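Local coordinates for protein 3-methylornithine synthase (Methanosarcina barkeri, PDB 3T7V) that catalyses the radical isomerisation of L-lysine to (3R)-3-methyl-D-ornithine in pyrrolysine biosynthesis, using a [4Fe-4S] cluster and S-adenosylmethionine, at residues 43-46 / 47-50; 157-161 / 162-166; 195-199 / 200-204. One frame throughout, in Å; residues are numbered along the deposited sequence.

The three contacts follow one another along the chain, and each is local. Contact 1 lies wholly within helix 37-55, about two turns of it, away from the annotated sites. Contacts 2 and 3 are two helix ends of the radical SAM core, where helix 152-160 runs into strand 163-167 and helix 187-200 into strand 203-210. Their centres lie about 10 Å apart, and the two strands are parallel neighbours in the barrel sheet, joined by probable hydrogen bonds from Leu166 N to Cys203 O and from Cys203 N to Asn164 O. Contact 1 stands apart, its centre about 34 Å from that of contact 2 and about 30 Å from that of contact 3. Contacts 2 and 3 are thus equivalent helix-to-strand junctions that lead into adjacent strands of the barrel.

Contact 1: 43-46 / 47-50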
ATOM      1  N   LEU A  43      17.514 -14.650   2.743  1.00 22.86           N
ATOM      2  CA  LEU A  43      16.064 -14.372   2.995  1.00 19.60           C
ATOM      3  C   LEU A  43      15.422 -13.782   1.712  1.00 19.76           C
ATOM      4  O   LEU A  43      14.341 -14.282   1.302  1.00 20.02           O
ATOM      5  CB  LEU A  43      15.940 -13.398   4.176  1.00 20.57           C
ATOM      6  CG  LEU A  43      14.534 -12.874   4.410  1.00 22.07           C
ATOM      7  CD1 LEU A  43      13.511 -14.017   4.634  1.00 21.38           C
ATOM      8  CD2 LEU A  43      14.496 -11.792   5.491  1.00 24.35           C
ATOM      9  N   TYR A  44      16.062 -12.794   1.096  1.00 19.55           N
ATOM     10  CA  TYR A  44      15.517 -12.235  -0.163  1.00 21.03           C
ATOM     11  C   TYR A  44      15.407 -13.287  -1.261  1.00 21.66           C
ATOM     12  O   TYR A  44      14.433 -13.374  -1.920  1.00 23.89           O
ATOM     13  CB  TYR A  44      16.352 -11.069  -0.688  1.00 22.68           C
ATOM     14  CG  TYR A  44      16.630  -9.967   0.333  1.00 22.82           C
ATOM     15  CD1 TYR A  44      15.689  -9.656   1.369  1.00 22.20           C
ATOM     16  CD2 TYR A  44      17.770  -9.164   0.243  1.00 23.77           C
ATOM     17  CE1 TYR A  44      15.956  -8.648   2.289  1.00 26.13           C
ATOM     18  CE2 TYR A  44      18.002  -8.163   1.136  1.00 27.14           C
ATOM     19  CZ  TYR A  44      17.104  -7.907   2.148  1.00 26.08           C
ATOM     20  OH  TYR A  44      17.447  -6.926   3.035  1.00 29.09           O
ATOM     21  N   SER A  45      16.449 -14.130  -1.397  1.00 22.48           N
ATOM     22  CA  SER A  45      16.437 -15.196  -2.389  1.00 23.12           C
ATOM     23  C   SER A  45      15.294 -16.174  -2.147  1.00 21.97           C
ATOM     24  O   SER A  45      14.630 -16.594  -3.098  1.00 23.75           O
ATOM     25  CB  SER A  45      17.785 -15.976  -2.322  1.00 29.26           C
ATOM     26  OG  SER A  45      17.747 -16.989  -3.302  1.00 40.45           O
ATOM     27  N   ALA A  46      15.036 -16.551  -0.884  1.00 21.55           N
ATOM     28  CA  ALA A  46      13.922 -17.444  -0.610  1.00 21.31           C
ATOM     29  C   ALA A  46      12.583 -16.823  -1.039  1.00 21.51           C
ATOM     30  O   ALA A  46      11.690 -17.479  -1.608  1.00 22.29           O
ATOM     31  CB  ALA A  46      13.894 -17.836   0.901  1.00 23.28           C
ATOM     32  N   ALA A  47      12.406 -15.563  -0.642  1.00 19.51           N
ATOM     33  CA  ALA A  47      11.152 -14.892  -1.040  1.00 18.71           C
ATOM     34  C   ALA A  47      11.045 -14.749  -2.568  1.00 18.87           C
ATOM     35  O   ALA A  47       9.939 -14.878  -3.105  1.00 20.32           O
ATOM     36  CB  ALA A  47      11.100 -13.522  -0.356  1.00 22.17           C
ATOM     37  N   ARG A  48      12.127 -14.468  -3.278  1.00 20.32           N
ATOM     38  CA  ARG A  48      12.000 -14.420  -4.742  1.00 20.56           C
ATOM     39  C   ARG A  48      11.646 -15.815  -5.313  1.00 21.82           C
ATOM     40  O   ARG A  48      10.899 -15.894  -6.282  1.00 23.27           O
ATOM     41  CB  ARG A  48      13.307 -13.938  -5.355  1.00 20.84           C
ATOM     42  CG  ARG A  48      13.658 -12.485  -5.110  1.00 22.34           C
ATOM     43  CD  ARG A  48      14.773 -11.988  -6.048  1.00 23.54           C
ATOM     44  NE  ARG A  48      16.044 -12.751  -5.868  1.00 25.54           N
ATOM     45  CZ  ARG A  48      16.997 -12.434  -5.013  1.00 23.92           C
ATOM     46  NH1 ARG A  48      16.850 -11.407  -4.162  1.00 27.97           N
ATOM     47  NH2 ARG A  48      18.102 -13.201  -4.981  1.00 29.44           N
ATOM     48  N   LYS A  49      12.167 -16.912  -4.737  1.00 22.08           N
ATOM     49  CA  LYS A  49      11.768 -18.223  -5.227  1.00 23.96           C
ATOM     50  C   LYS A  49      10.261 -18.445  -5.142  1.00 22.94           C
ATOM     51  O   LYS A  49       9.597 -18.941  -6.051  1.00 22.84           O
ATOM     52  CB  LYS A  49      12.478 -19.314  -4.411  1.00 26.41           C
ATOM     53  CG  LYS A  49      12.306 -20.727  -5.010  1.00 37.91           C
ATOM     54  CD  LYS A  49      12.974 -21.840  -4.197  1.00 46.22           C
ATOM     55  CE  LYS A  49      14.486 -21.760  -4.267  1.00 62.01           C
ATOM     56  NZ  LYS A  49      15.127 -22.666  -3.253  1.00 80.39           N
ATOM     57  N   VAL A  50       9.684 -18.019  -4.014  1.00 20.26           N
ATOM     58  CA  VAL A  50       8.249 -18.194  -3.772  1.00 19.06           C
ATOM     59  C   VAL A  50       7.498 -17.291  -4.741  1.00 19.44           C
ATOM     60  O   VAL A  50       6.577 -17.748  -5.423  1.00 20.42           O
ATOM     61  CB  VAL A  50       7.887 -17.828  -2.274  1.00 17.83           C
ATOM     62  CG1 VAL A  50       6.388 -17.956  -2.067  1.00 20.90           C
ATOM     63  CG2 VAL A  50       8.608 -18.819  -1.368  1.00 21.47           C
TER
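Leu43 to Ala46 offer their carbonyls in unbroken i to i+4 succession to the amides of Ala47 to Val50, building a regular run of about two turns of helix 37-55, with Ala47 N 3.0 Å from Leu43 O and Val50 N 3.2 Å from Ala46 O. Arg48 is the side chain that works back over this stretch of helix. Its CG stands anti to the carbonyl carbon (chi1 -69°), and a bend at chi3 (-61°) folds the guanidinium over the preceding backbone. One face of the group rests on that backbone near its rim, with Ser45 CA and Tyr44 O on the same face. Arg48 NH1 reaches Tyr44 CB at 3.5 Å, while Arg48 NH2 lies 3.9 Å from Ser45 CB. Nearer the Arg48 backbone, its CG packs 3.4 Å from Tyr44 O. Within this stretch the guanidinium makes packing contacts rather than hydrogen bonds. Its N-H groups are used beyond it: NH2 forms a salt bridge with Glu41, and NH1 donates to the carbonyl of Asn291. Two partners for two nitrogens should limit rotation of the group and keep its face down on the helix. At the far end, a Val50 methyl, CG2, sits 3.4 Å from Ala46 O. Facing outward, Leu43 packs on Lys260, Ser263 and Leu267 of helix 258-268, and Tyr44 also touches Ser263. Val50 meets Val17 of helix 13-18 and Pro270 in a loop. This part of the helix is thus packed against both helices, and the Arg48 bond to Asn291 ties it to the end of helix 278-291.

Contact 2: 157-161 / 162-166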
ATOM      1  N   LYS A 157     -22.308   1.440  -1.873  1.00 14.81           N
ATOM      2  CA  LYS A 157     -22.607   2.198  -3.082  1.00 15.77           C
ATOM      3  C   LYS A 157     -21.383   2.298  -4.009  1.00 15.07           C
ATOM      4  O   LYS A 157     -21.524   2.241  -5.265  1.00 15.66           O
ATOM      5  CB  LYS A 157     -23.126   3.564  -2.733  1.00 17.25           C
ATOM      6  CG  LYS A 157     -24.554   3.494  -2.154  1.00 20.19           C
ATOM      7  CD  LYS A 157     -24.871   4.898  -1.662  1.00 30.14           C
ATOM      8  CE  LYS A 157     -26.326   4.959  -1.366  1.00 43.21           C
ATOM      9  NZ  LYS A 157     -26.445   5.777  -0.122  1.00 68.01           N
ATOM     10  N   ALA A 158     -20.214   2.443  -3.401  1.00 12.85           N
ATOM     11  CA  ALA A 158     -19.019   2.522  -4.246  1.00 13.10           C
ATOM     12  C   ALA A 158     -18.692   1.219  -4.945  1.00 12.71           C
ATOM     13  O   ALA A 158     -18.212   1.240  -6.068  1.00 14.00           O
ATOM     14  CB  ALA A 158     -17.838   3.018  -3.451  1.00 14.02           C
ATOM     15  N   ARG A 159     -19.020   0.097  -4.304  1.00 13.27           N
ATOM     16  CA  ARG A 159     -18.889  -1.242  -4.922  1.00 13.23           C
ATOM     17  C   ARG A 159     -19.780  -1.337  -6.152  1.00 14.45           C
ATOM     18  O   ARG A 159     -19.368  -1.778  -7.233  1.00 16.97           O
ATOM     19  CB  ARG A 159     -19.190  -2.316  -3.900  1.00 14.77           C
ATOM     20  CG  ARG A 159     -19.111  -3.739  -4.501  1.00 16.55           C
ATOM     21  CD  ARG A 159     -17.730  -4.120  -4.977  1.00 16.34           C
ATOM     22  NE  ARG A 159     -17.767  -5.453  -5.533  1.00 14.64           N
ATOM     23  CZ  ARG A 159     -16.754  -6.002  -6.192  1.00 16.43           C
ATOM     24  NH1 ARG A 159     -15.591  -5.355  -6.305  1.00 20.53           N
ATOM     25  NH2 ARG A 159     -16.876  -7.238  -6.616  1.00 19.41           N
ATOM     26  N   GLU A 160     -21.011  -0.863  -6.009  1.00 15.95           N
ATOM     27  CA  GLU A 160     -21.965  -0.914  -7.146  1.00 18.22           C
ATOM     28  C   GLU A 160     -21.526  -0.045  -8.343  1.00 17.53           C
ATOM     29  O   GLU A 160     -21.794  -0.406  -9.489  1.00 23.01           O
ATOM     30  CB  GLU A 160     -23.359  -0.541  -6.607  1.00 22.37           C
ATOM     31  CG  GLU A 160     -24.470  -0.815  -7.614  1.00 31.16           C
ATOM     32  CD  GLU A 160     -24.688  -2.284  -8.071  1.00 38.71           C
ATOM     33  OE1 GLU A 160     -24.400  -3.330  -7.386  1.00 36.37           O
ATOM     34  OE2 GLU A 160     -25.252  -2.362  -9.169  1.00 35.27           O
ATOM     35  N   LYS A 161     -20.752   1.038  -8.071  1.00 16.76           N
ATOM     36  CA  LYS A 161     -20.190   1.894  -9.119  1.00 17.31           C
ATOM     37  C   LYS A 161     -18.870   1.408  -9.732  1.00 20.93           C
ATOM     38  O   LYS A 161     -18.366   2.019 -10.631  1.00 22.13           O
ATOM     39  CB  LYS A 161     -19.989   3.354  -8.672  1.00 19.65           C
ATOM     40  CG  LYS A 161     -21.270   4.028  -8.229  1.00 22.39           C
ATOM     41  CD  LYS A 161     -22.317   4.039  -9.324  1.00 25.26           C
ATOM     42  CE  LYS A 161     -23.335   5.138  -8.982  1.00 32.53           C
ATOM     43  NZ  LYS A 161     -24.414   5.194  -9.979  1.00 40.77           N
ATOM     44  N   GLY A 162     -18.298   0.350  -9.152  1.00 17.87           N
ATOM     45  CA  GLY A 162     -17.136  -0.343  -9.762  1.00 19.75           C
ATOM     46  C   GLY A 162     -15.871  -0.326  -8.936  1.00 17.48           C
ATOM     47  O   GLY A 162     -14.819  -0.762  -9.419  1.00 18.95           O
ATOM     48  N   ALA A 163     -15.946   0.042  -7.674  1.00 13.88           N
ATOM     49  CA  ALA A 163     -14.753  -0.124  -6.845  1.00 12.76           C
ATOM     50  C   ALA A 163     -14.454  -1.624  -6.609  1.00 13.14           C
ATOM     51  O   ALA A 163     -15.346  -2.406  -6.321  1.00 15.49           O
ATOM     52  CB  ALA A 163     -14.950   0.613  -5.512  1.00 13.46           C
ATOM     53  N   ASN A 164     -13.193  -2.007  -6.798  1.00 12.13           N
ATOM     54  CA  ASN A 164     -12.779  -3.387  -6.664  1.00 12.14           C
ATOM     55  C   ASN A 164     -11.975  -3.691  -5.392  1.00 11.97           C
ATOM     56  O   ASN A 164     -12.046  -4.848  -4.928  1.00 14.06           O
ATOM     57  CB  ASN A 164     -11.867  -3.761  -7.851  1.00 14.35           C
ATOM     58  CG  ASN A 164     -12.613  -3.718  -9.148  1.00 14.53           C
ATOM     59  OD1 ASN A 164     -13.362  -4.676  -9.474  1.00 24.57           O
ATOM     60  ND2 ASN A 164     -12.519  -2.629  -9.805  1.00 12.51           N
ATOM     61  N   PHE A 165     -11.124  -2.800  -4.908  1.00 12.68           N
ATOM     62  CA  PHE A 165     -10.253  -3.020  -3.757  1.00 11.43           C
ATOM     63  C   PHE A 165     -10.547  -1.914  -2.771  1.00 11.30           C
ATOM     64  O   PHE A 165     -10.771  -0.748  -3.139  1.00 12.83           O
ATOM     65  CB  PHE A 165      -8.773  -2.895  -4.260  1.00 13.01           C
ATOM     66  CG  PHE A 165      -7.975  -4.130  -4.211  1.00 14.42           C
ATOM     67  CD1 PHE A 165      -7.433  -4.532  -2.948  1.00 15.76           C
ATOM     68  CD2 PHE A 165      -7.676  -4.839  -5.342  1.00 16.23           C
ATOM     69  CE1 PHE A 165      -6.622  -5.661  -2.880  1.00 18.67           C
ATOM     70  CE2 PHE A 165      -6.868  -5.993  -5.285  1.00 19.74           C
ATOM     71  CZ  PHE A 165      -6.336  -6.381  -4.060  1.00 19.04           C
ATOM     72  N   LEU A 166     -10.519  -2.282  -1.528  1.00 11.34           N
ATOM     73  CA  LEU A 166     -10.487  -1.294  -0.422  1.00 10.67           C
ATOM     74  C   LEU A 166      -9.138  -1.383   0.263  1.00 11.31           C
ATOM     75  O   LEU A 166      -8.759  -2.465   0.742  1.00 12.70           O
ATOM     76  CB  LEU A 166     -11.579  -1.604   0.604  1.00 11.45           C
ATOM     77  CG  LEU A 166     -11.498  -0.703   1.877  1.00 11.98           C
ATOM     78  CD1 LEU A 166     -11.794   0.727   1.506  1.00 12.51           C
ATOM     79  CD2 LEU A 166     -12.489  -1.255   2.862  1.00 14.31           C
TER
HETATM   80  O   HOH W   1     -13.081  -6.884  -6.877  1.00 28.90           O
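Arg159 reaches forward past the end of its own helix to grip Ala163, its NH1 donating to Ala163 O at 3.0 Å. The donor lies in the carbonyl plane, on a lone pair, although the oxygen is tilted about 20° out of the guanidinium plane. CG is anti to the backbone N, and the chain bends at chi2 (64°), which brings Arg159 CD to 3.2 Å from Ala163 O and turns NH1 onto the same oxygen. Asn164 CA lies at the guanidinium edge, 3.5 Å from Arg159 NH1. Water 1 extends the grip by accepting from NH1 and donating to Asn164 O. An alanine in place of Arg159 would probably leave the carbonyl of Ala163 without this donor and water 1 without one of its mates. What sets the two segments in position is a Schellman motif. Ala163 N donates to Ala158 O at 3.0 Å, and Gly162 N donates to Arg159 O at 3.1 Å from above the carbonyl plane. Gly162 takes the chain out of the helix with a positive phi of 118°, where a CB would jam against Lys161 O. The turn also brings Ala158 CB to 4.3 Å from Ala163 CB. Farther out, Tyr202 packs on Ala158, Arg159 and Ala163, and Lys136 NZ bonds to Gly162 O. The chemistry is that of a helix end feeding a strand: bonds back into the last turn satisfy carbonyls there, and a cationic side chain serves the carbonyl of Ala163, where the chain passes into the strand. Its positive charge near the C-terminal end of helix 152-160 is likely to be electrostatically favourable.

Contact 3: 195-199 / 200-204; sequences RFAKQ and QGYCV
Gln200, Ala197 and Lys198 carry this contact. Gln200 N donates to Phe196 O at 3.1 Å, and its side chain, bent at chi2 (-61°), doubles back toward the Phe196 ring. There CG lies 3.7 Å from Phe196 CE2 and Gln200 NE2 approaches Phe196 CZ at 3.6 Å, the amide and ring planes 34° apart. Water 2 lies above one face of that ring, offset toward its rim, accepting from NE2 and donating to Phe196 O. Ala197 meets Tyr202 twice. Its carbonyl oxygen takes Tyr202 N at 3.0 Å from above the carbonyl plane while lying in the ring plane at the tyrosine edge, and Ala197 CB packs 3.6 Å from Tyr202 CD2. The Tyr202 hydroxyl bonds onward to Leu155 O. Lys198 packs on Val204 instead, its CG 3.6 Å from Val204 CG1 as the two side chains cross at about a right angle; its NZ donates to Asp230 O. Lys198 CA makes a straight C-H...O contact with Tyr202 O. With Tyr202 N bonded to Ala197 O, Gly201 N to Lys198 O, and a positive phi at the glycine, this is a Schellman motif, ending helix 187-200 before strand 203-210, a helix-to-strand junction of the TIM-barrel-type radical SAM fold.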
ATOM      1  N   ARG A 195     -13.998  -6.197   6.840  1.00 15.41           N
ATOM      2  CA  ARG A 195     -14.846  -7.369   6.787  1.00 17.36           C
ATOM      3  C   ARG A 195     -16.132  -7.110   6.020  1.00 17.62           C
ATOM      4  O   ARG A 195     -16.557  -7.935   5.176  1.00 18.39           O
ATOM      5  CB  ARG A 195     -15.169  -7.788   8.223  1.00 19.58           C
ATOM      6  CG  ARG A 195     -13.930  -8.459   8.826  1.00 28.73           C
ATOM      7  CD  ARG A 195     -14.111  -8.989  10.264  1.00 42.92           C
ATOM      8  NE  ARG A 195     -15.447  -9.625  10.382  1.00 69.38           N
ATOM      9  CZ  ARG A 195     -16.552  -9.041  10.886  1.00 55.38           C
ATOM     10  NH1 ARG A 195     -16.483  -7.798  11.401  1.00 61.36           N
ATOM     11  NH2 ARG A 195     -17.679  -9.700  10.935  1.00 80.16           N
ATOM     12  N   PHE A 196     -16.731  -5.935   6.251  1.00 16.18           N
ATOM     13  CA  PHE A 196     -17.966  -5.560   5.550  1.00 16.15           C
ATOM     14  C   PHE A 196     -17.670  -5.473   4.039  1.00 16.35           C
ATOM     15  O   PHE A 196     -18.448  -5.918   3.204  1.00 16.45           O
ATOM     16  CB  PHE A 196     -18.517  -4.222   6.079  1.00 17.32           C
ATOM     17  CG  PHE A 196     -19.792  -3.804   5.369  1.00 17.62           C
ATOM     18  CD1 PHE A 196     -21.004  -4.346   5.781  1.00 22.42           C
ATOM     19  CD2 PHE A 196     -19.745  -2.960   4.287  1.00 18.33           C
ATOM     20  CE1 PHE A 196     -22.200  -3.980   5.107  1.00 26.17           C
ATOM     21  CE2 PHE A 196     -20.903  -2.578   3.590  1.00 22.46           C
ATOM     22  CZ  PHE A 196     -22.122  -3.117   4.004  1.00 21.67           C
ATOM     23  N   ALA A 197     -16.528  -4.840   3.702  1.00 15.47           N
ATOM     24  CA  ALA A 197     -16.188  -4.685   2.295  1.00 13.29           C
ATOM     25  C   ALA A 197     -16.004  -6.066   1.647  1.00 12.79           C
ATOM     26  O   ALA A 197     -16.539  -6.272   0.507  1.00 13.44           O
ATOM     27  CB  ALA A 197     -14.873  -3.864   2.169  1.00 14.52           C
ATOM     28  N   LYS A 198     -15.327  -7.020   2.324  1.00 13.22           N
ATOM     29  CA  LYS A 198     -15.138  -8.381   1.716  1.00 14.22           C
ATOM     30  C   LYS A 198     -16.561  -8.985   1.480  1.00 14.71           C
ATOM     31  O   LYS A 198     -16.809  -9.629   0.449  1.00 17.84           O
ATOM     32  CB  LYS A 198     -14.336  -9.258   2.637  1.00 19.42           C
ATOM     33  CG  LYS A 198     -12.871  -8.964   2.528  1.00 27.71           C
ATOM     34  CD  LYS A 198     -12.206 -10.012   1.603  1.00 43.61           C
ATOM     35  CE  LYS A 198     -11.418 -11.030   2.411  1.00 54.95           C
ATOM     36  NZ  LYS A 198     -10.784 -12.024   1.506  1.00 71.84           N
ATOM     37  N   GLN A 199     -17.511  -8.749   2.402  1.00 14.96           N
ATOM     38  CA  GLN A 199     -18.861  -9.319   2.192  1.00 16.39           C
ATOM     39  C   GLN A 199     -19.552  -8.745   0.972  1.00 14.59           C
ATOM     40  O   GLN A 199     -20.435  -9.393   0.347  1.00 18.86           O
ATOM     41  CB  GLN A 199     -19.707  -9.037   3.443  1.00 18.38           C
ATOM     42  CG  GLN A 199     -19.237  -9.894   4.586  1.00 22.61           C
ATOM     43  CD  GLN A 199     -19.783  -9.486   5.935  1.00 29.69           C
ATOM     44  OE1 GLN A 199     -19.506 -10.150   6.944  1.00 52.48           O
ATOM     45  NE2 GLN A 199     -20.626  -8.466   5.960  1.00 33.87           N
ATOM     46  N   GLN A 200     -19.274  -7.474   0.635  1.00 15.28           N
ATOM     47  CA  GLN A 200     -19.841  -6.852  -0.560  1.00 14.48           C
ATOM     48  C   GLN A 200     -19.119  -7.177  -1.855  1.00 14.08           C
ATOM     49  O   GLN A 200     -19.524  -6.780  -2.939  1.00 15.82           O
ATOM     50  CB  GLN A 200     -19.819  -5.343  -0.366  1.00 16.45           C
ATOM     51  CG  GLN A 200     -20.811  -4.822   0.661  1.00 18.55           C
ATOM     52  CD  GLN A 200     -22.275  -5.124   0.290  1.00 18.72           C
ATOM     53  OE1 GLN A 200     -22.686  -5.064  -0.872  1.00 20.66           O
ATOM     54  NE2 GLN A 200     -23.092  -5.314   1.316  1.00 23.74           N
ATOM     55  N   GLY A 201     -18.046  -7.934  -1.696  1.00 13.64           N
ATOM     56  CA  GLY A 201     -17.285  -8.393  -2.853  1.00 13.52           C
ATOM     57  C   GLY A 201     -15.921  -7.753  -3.098  1.00 13.12           C
ATOM     58  O   GLY A 201     -15.207  -8.148  -4.039  1.00 15.19           O
ATOM     59  N   TYR A 202     -15.591  -6.744  -2.290  1.00 12.53           N
ATOM     60  CA  TYR A 202     -14.247  -6.152  -2.455  1.00 11.81           C
ATOM     61  C   TYR A 202     -13.124  -7.122  -2.149  1.00 12.40           C
ATOM     62  O   TYR A 202     -13.260  -7.999  -1.286  1.00 15.07           O
ATOM     63  CB  TYR A 202     -14.071  -4.999  -1.422  1.00 11.84           C
ATOM     64  CG  TYR A 202     -14.797  -3.731  -1.659  1.00 11.03           C
ATOM     65  CD1 TYR A 202     -14.120  -2.662  -2.307  1.00 11.79           C
ATOM     66  CD2 TYR A 202     -16.093  -3.513  -1.173  1.00 11.11           C
ATOM     67  CE1 TYR A 202     -14.704  -1.439  -2.437  1.00 12.38           C
ATOM     68  CE2 TYR A 202     -16.672  -2.257  -1.309  1.00 11.62           C
ATOM     69  CZ  TYR A 202     -15.996  -1.256  -1.947  1.00 11.55           C
ATOM     70  OH  TYR A 202     -16.580  -0.037  -2.027  1.00 14.47           O
ATOM     71  N   CYS A 203     -12.000  -6.903  -2.834  1.00 12.22           N
ATOM     72  CA  CYS A 203     -10.728  -7.396  -2.326  1.00 12.42           C
ATOM     73  C   CYS A 203     -10.217  -6.346  -1.306  1.00 12.51           C
ATOM     74  O   CYS A 203     -10.572  -5.166  -1.457  1.00 11.84           O
ATOM     75  CB  CYS A 203      -9.715  -7.449  -3.491  1.00 13.63           C
ATOM     76  SG  CYS A 203     -10.018  -8.774  -4.596  1.00 21.14           S
ATOM     77  N   VAL A 204      -9.418  -6.747  -0.320  1.00 12.44           N
ATOM     78  CA  VAL A 204      -8.966  -5.801   0.723  1.00 12.11           C
ATOM     79  C   VAL A 204      -7.472  -5.818   0.826  1.00 12.27           C
ATOM     80  O   VAL A 204      -6.811  -6.881   0.630  1.00 12.75           O
ATOM     81  CB  VAL A 204      -9.678  -5.988   2.038  1.00 14.93           C
ATOM     82  CG1 VAL A 204     -11.205  -5.876   1.851  1.00 15.93           C
ATOM     83  CG2 VAL A 204      -9.382  -7.301   2.652  1.00 19.69           C
TER
HETATM   84  O   HOH W   2     -21.645  -6.394   3.321  1.00 33.99           O